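PDB 7BXD: GDSL-like protein from Collinsella aerofaciens ATCC 25986, which is probably an acyl hydrolase of the GDSL (SGNH) family, expected to cleave ester bonds in acylated substrates that remain to be identified. Local coordinates for residues S201-S204 with E209-E212; L213-P216 with H220-P223. One frame throughout, in Å; residues are numbered along the deposited sequence.

Overall arrangement
Along the chain, helix 197-200 gives way to the loop that carries 201-204, and contact 1 folds this loop back onto helix 208-213, closing a short connection of four residues. Contact 2 begins immediately after it, where that helix ends: 213-216 turns round and meets 220-223 across the three residues 217-219, just before helix 223-240. The two closures are therefore consecutive, neither nested nor crossed. They are nevertheless packed together, with Ile203 of contact 1 against Tyr214 and Met215 of contact 2. Both follow strand 194-195 in the chain, an outermost strand of the parallel sheet, and together tie helices 197-200, 208-213 and 223-240.

Contact 1 (S201-S204 with E209-E212); sequences SGIS and EHRE
Ser204, in the extended run that follows helix 197-200, comes alongside His210 of helix 208-213, the two CA atoms lying 6.1 Å apart. No regular secondary structure pairs the segments; the imidazole bridges them. His210 CB points at the loop, and with CG beside its own backbone N and anti to the carbonyl carbon (chi1 -76°) the ring reaches back along the loop backbone. Its ND1 accepts the amide of Ser204: N to ND1 is 3.1 Å, the hydrogen bond is almost straight, with an N-H...ND1 angle of 170°, and the donor sits at the ring edge, only 2° out of the imidazole plane. A backbone amide of an irregular loop is thus satisfied by a side chain. The root of the same side chain also packs on Ser204, His210 CB lying 3.2 Å from Ser204 O. Farther round the ring, ND1 is 3.7 Å from Ile203 CA, while His210 CE1 approaches Gly202 O at 3.7 Å, both obliquely. Ile203 CG2 is 4.2 Å from His210 ND1; the same methyl packs on Tyr214 and Met215, while the rest of the side chain leads away from the helix. The loop has its own bracing: Ser201 OG takes the amide N of Ile203 at 3.2 Å in an ST turn, Gly202 leaves the helix with a positive phi, and Ser204 OG bonds to Phe206 N. Beyond the segments the His210 ring meets Tyr214 edge-to-face. Since ND1 is the acceptor, a neutral imidazole would probably carry its proton on NE2, and a proton arriving at ND1 would probably cost the bond to Ser204; the contact should therefore suit an uncharged histidine, used here as a hydrogen-bond acceptor that fastens loop to helix.

Contact 2 (L213-P216 with H220-P223); sequences LYMP and HYSP
Met215 and Tyr221 lie side by side and point the same way, the thioether flanking the phenol obliquely. Met215 CG touches Tyr221 CE2 at 3.5 Å, and a bend at chi3 (70°) folds the terminal methyl round to the far end of the ring, where CE is 3.4 Å from Tyr221 OH. The sulfur between them makes a Met-aromatic contact, SD lying 4.4 Å from the ring centroid and 46° off its normal. An alanine in place of Tyr221 would strip away this ring and is likely to leave the Met215 thioether without its aromatic neighbour and freer to turn. The CB of Ser222 points toward 213-216, and the residue binds two successive carbonyls, that of Leu213, the last helical residue, and that of Tyr214 just after it. Its OG donates to Leu213 O at 2.8 Å, and its N gives a hydrogen to Tyr214 O at 2.9 Å, from above the carbonyl plane (56° out of it). Tyr214 O also receives a CA-H contact from Tyr221, and Met215 CA returns one to His220 O at 3.2 Å; that buried carbonyl has no conventional hydrogen-bond partner. Pro216 packs against Ser222, its CD 3.6 Å from Ser222 N. Ser222 OG in turn accepts from Gly225 N, an N-cap on helix 223-240. His220 turns away from these neighbours, bonding through ND1 to Asp217 and reaching Ser37. The arrangement is that of the Asp-x-x-His loop of SGNH hydrolases, in which Ser37, Asp217 and His220 probably form the catalytic triad.

Contact 1 (S201-S204 with E209-E212)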
loop_
_atom_site.group_PDB
_atom_site.type_symbol
_atom_site.label_atom_id
_atom_site.label_comp_id
_atom_site.label_asym_id
_atom_site.label_seq_id
_atom_site.Cartn_x
_atom_site.Cartn_y
_atom_site.Cartn_z
ATOM N N SER A 201 -3.872 5.861 -10.052
ATOM C CA SER A 201 -4.773 6.256 -8.961
ATOM C C SER A 201 -5.738 7.375 -9.334
ATOM O O SER A 201 -6.781 7.534 -8.670
ATOM C CB SER A 201 -3.987 6.719 -7.757
ATOM O OG SER A 201 -3.350 7.940 -8.073
ATOM N N GLY A 202 -5.372 8.198 -10.321
ATOM C CA GLY A 202 -6.170 9.341 -10.712
ATOM C C GLY A 202 -6.015 10.543 -9.810
ATOM O O GLY A 202 -6.813 11.490 -9.916
ATOM N N ILE A 203 -5.010 10.564 -8.946
ATOM C CA ILE A 203 -4.712 11.731 -8.119
ATOM C C ILE A 203 -3.224 11.979 -8.243
ATOM O O ILE A 203 -2.434 11.107 -7.876
ATOM C CB ILE A 203 -5.067 11.504 -6.642
ATOM C CG1 ILE A 203 -6.505 10.998 -6.501
ATOM C CG2 ILE A 203 -4.837 12.810 -5.873
ATOM C CD1 ILE A 203 -6.935 10.732 -5.048
ATOM N N SER A 204 -2.829 13.145 -8.789
ATOM C CA SER A 204 -1.397 13.381 -9.015
ATOM C C SER A 204 -0.844 14.435 -8.090
ATOM O O SER A 204 -1.269 15.598 -8.156
ATOM C CB SER A 204 -1.104 13.812 -10.446
ATOM O OG SER A 204 0.305 14.003 -10.583
ATOM N N GLU A 209 -3.496 21.642 -8.389
ATOM C CA GLU A 209 -4.869 21.587 -7.903
ATOM C C GLU A 209 -5.123 20.311 -7.125
ATOM O O GLU A 209 -5.905 20.332 -6.164
ATOM C CB GLU A 209 -5.843 21.663 -9.080
ATOM C CG GLU A 209 -5.791 22.971 -9.842
ATOM C CD GLU A 209 -4.601 23.124 -10.776
ATOM O OE1 GLU A 209 -3.895 22.115 -11.088
ATOM O OE2 GLU A 209 -4.397 24.290 -11.236
ATOM N N HIS A 210 -4.455 19.209 -7.506
ATOM C CA HIS A 210 -4.618 17.982 -6.733
ATOM C C HIS A 210 -3.867 18.057 -5.416
ATOM O O HIS A 210 -4.332 17.499 -4.418
ATOM C CB HIS A 210 -4.208 16.738 -7.531
ATOM C CG HIS A 210 -5.223 16.337 -8.553
ATOM N ND1 HIS A 210 -5.132 15.168 -9.281
ATOM C CD2 HIS A 210 -6.347 16.974 -8.971
ATOM C CE1 HIS A 210 -6.190 15.087 -10.068
ATOM N NE2 HIS A 210 -6.931 16.171 -9.912
ATOM N N ARG A 211 -2.712 18.736 -5.369
ATOM C CA ARG A 211 -2.102 18.993 -4.067
ATOM C C ARG A 211 -3.073 19.738 -3.168
ATOM O O ARG A 211 -3.283 19.356 -2.010
ATOM C CB ARG A 211 -0.789 19.764 -4.210
ATOM C CG ARG A 211 -0.051 19.980 -2.899
ATOM C CD ARG A 211 1.140 20.928 -3.056
ATOM N NE ARG A 211 1.877 21.150 -1.799
ATOM C CZ ARG A 211 2.845 20.346 -1.360
ATOM N NH1 ARG A 211 3.182 19.309 -2.096
ATOM N NH2 ARG A 211 3.497 20.604 -0.226
ATOM N N GLU A 212 -3.672 20.805 -3.684
ATOM C CA GLU A 212 -4.548 21.640 -2.871
ATOM C C GLU A 212 -5.761 20.874 -2.371
ATOM O O GLU A 212 -6.108 20.958 -1.185
ATOM C CB GLU A 212 -5.006 22.841 -3.683
ATOM C CG GLU A 212 -5.886 23.795 -2.902
ATOM C CD GLU A 212 -6.386 24.941 -3.763
ATOM O OE1 GLU A 212 -5.667 25.317 -4.720
ATOM O OE2 GLU A 212 -7.479 25.488 -3.472
#

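Contact 2 (L213-P216 with H220-P223)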
loop_
_atom_site.group_PDB
_atom_site.type_symbol
_atom_site.label_atom_id
_atom_site.label_comp_id
_atom_site.label_asym_id
_atom_site.label_seq_id
_atom_site.Cartn_x
_atom_site.Cartn_y
_atom_site.Cartn_z
ATOM N N LEU A 213 -6.437 20.133 -3.259
ATOM C CA LEU A 213 -7.682 19.465 -2.889
ATOM C C LEU A 213 -7.463 18.121 -2.211
ATOM O O LEU A 213 -8.259 17.750 -1.336
ATOM C CB LEU A 213 -8.560 19.227 -4.117
ATOM C CG LEU A 213 -9.066 20.490 -4.807
ATOM C CD1 LEU A 213 -9.895 20.112 -6.048
ATOM C CD2 LEU A 213 -9.834 21.471 -3.851
ATOM N N TYR A 214 -6.478 17.340 -2.673
ATOM C CA TYR A 214 -6.430 15.917 -2.387
ATOM C C TYR A 214 -5.166 15.451 -1.676
ATOM O O TYR A 214 -5.228 14.411 -1.011
ATOM C CB TYR A 214 -6.555 15.141 -3.701
ATOM C CG TYR A 214 -7.846 15.389 -4.457
ATOM C CD1 TYR A 214 -9.102 15.296 -3.820
ATOM C CD2 TYR A 214 -7.825 15.695 -5.821
ATOM C CE1 TYR A 214 -10.283 15.479 -4.528
ATOM C CE2 TYR A 214 -8.986 15.896 -6.550
ATOM C CZ TYR A 214 -10.213 15.776 -5.895
ATOM O OH TYR A 214 -11.356 15.936 -6.663
ATOM N N MET A 215 -4.013 16.115 -1.855
ATOM C CA MET A 215 -2.716 15.626 -1.355
ATOM C C MET A 215 -1.916 16.797 -0.799
ATOM O O MET A 215 -0.940 17.245 -1.409
ATOM C CB MET A 215 -1.902 14.910 -2.453
ATOM C CG MET A 215 -2.589 13.691 -3.008
ATOM S SD MET A 215 -1.590 12.800 -4.217
ATOM C CE MET A 215 -0.309 12.113 -3.155
ATOM N N PRO A 216 -2.289 17.300 0.386
ATOM C CA PRO A 216 -1.775 18.611 0.820
ATOM C C PRO A 216 -0.276 18.664 0.960
ATOM O O PRO A 216 0.298 19.739 0.751
ATOM C CB PRO A 216 -2.473 18.834 2.174
ATOM C CG PRO A 216 -3.717 18.005 2.111
ATOM C CD PRO A 216 -3.400 16.825 1.235
ATOM N N HIS A 220 0.581 12.332 1.433
ATOM C CA HIS A 220 -0.634 11.865 2.075
ATOM C C HIS A 220 -1.869 12.466 1.401
ATOM O O HIS A 220 -1.768 13.142 0.376
ATOM C CB HIS A 220 -0.527 12.179 3.570
ATOM C CG HIS A 220 0.685 11.554 4.185
ATOM N ND1 HIS A 220 1.826 12.270 4.493
ATOM C CD2 HIS A 220 0.980 10.255 4.438
ATOM C CE1 HIS A 220 2.747 11.447 4.963
ATOM N NE2 HIS A 220 2.259 10.220 4.947
ATOM N N TYR A 221 -3.042 12.216 1.971
ATOM C CA TYR A 221 -4.308 12.584 1.363
ATOM C C TYR A 221 -5.169 13.337 2.364
ATOM O O TYR A 221 -5.199 13.010 3.560
ATOM C CB TYR A 221 -5.074 11.337 0.802
ATOM C CG TYR A 221 -4.276 10.639 -0.270
ATOM C CD1 TYR A 221 -3.210 9.791 0.070
ATOM C CD2 TYR A 221 -4.488 10.912 -1.616
ATOM C CE1 TYR A 221 -2.381 9.240 -0.909
ATOM C CE2 TYR A 221 -3.680 10.345 -2.606
ATOM C CZ TYR A 221 -2.608 9.530 -2.234
ATOM O OH TYR A 221 -1.767 9.038 -3.217
ATOM N N SER A 222 -5.893 14.333 1.857
ATOM C CA SER A 222 -6.939 14.976 2.648
ATOM C C SER A 222 -8.144 14.043 2.757
ATOM O O SER A 222 -8.230 13.033 2.062
ATOM C CB SER A 222 -7.366 16.252 1.937
ATOM O OG SER A 222 -7.935 15.876 0.676
ATOM N N PRO A 223 -9.132 14.386 3.595
ATOM C CA PRO A 223 -10.368 13.583 3.596
ATOM C C PRO A 223 -10.954 13.433 2.187
ATOM O O PRO A 223 -11.357 12.330 1.789
ATOM C CB PRO A 223 -11.269 14.357 4.579
ATOM C CG PRO A 223 -10.278 14.954 5.560
ATOM C CD PRO A 223 -9.105 15.382 4.696
#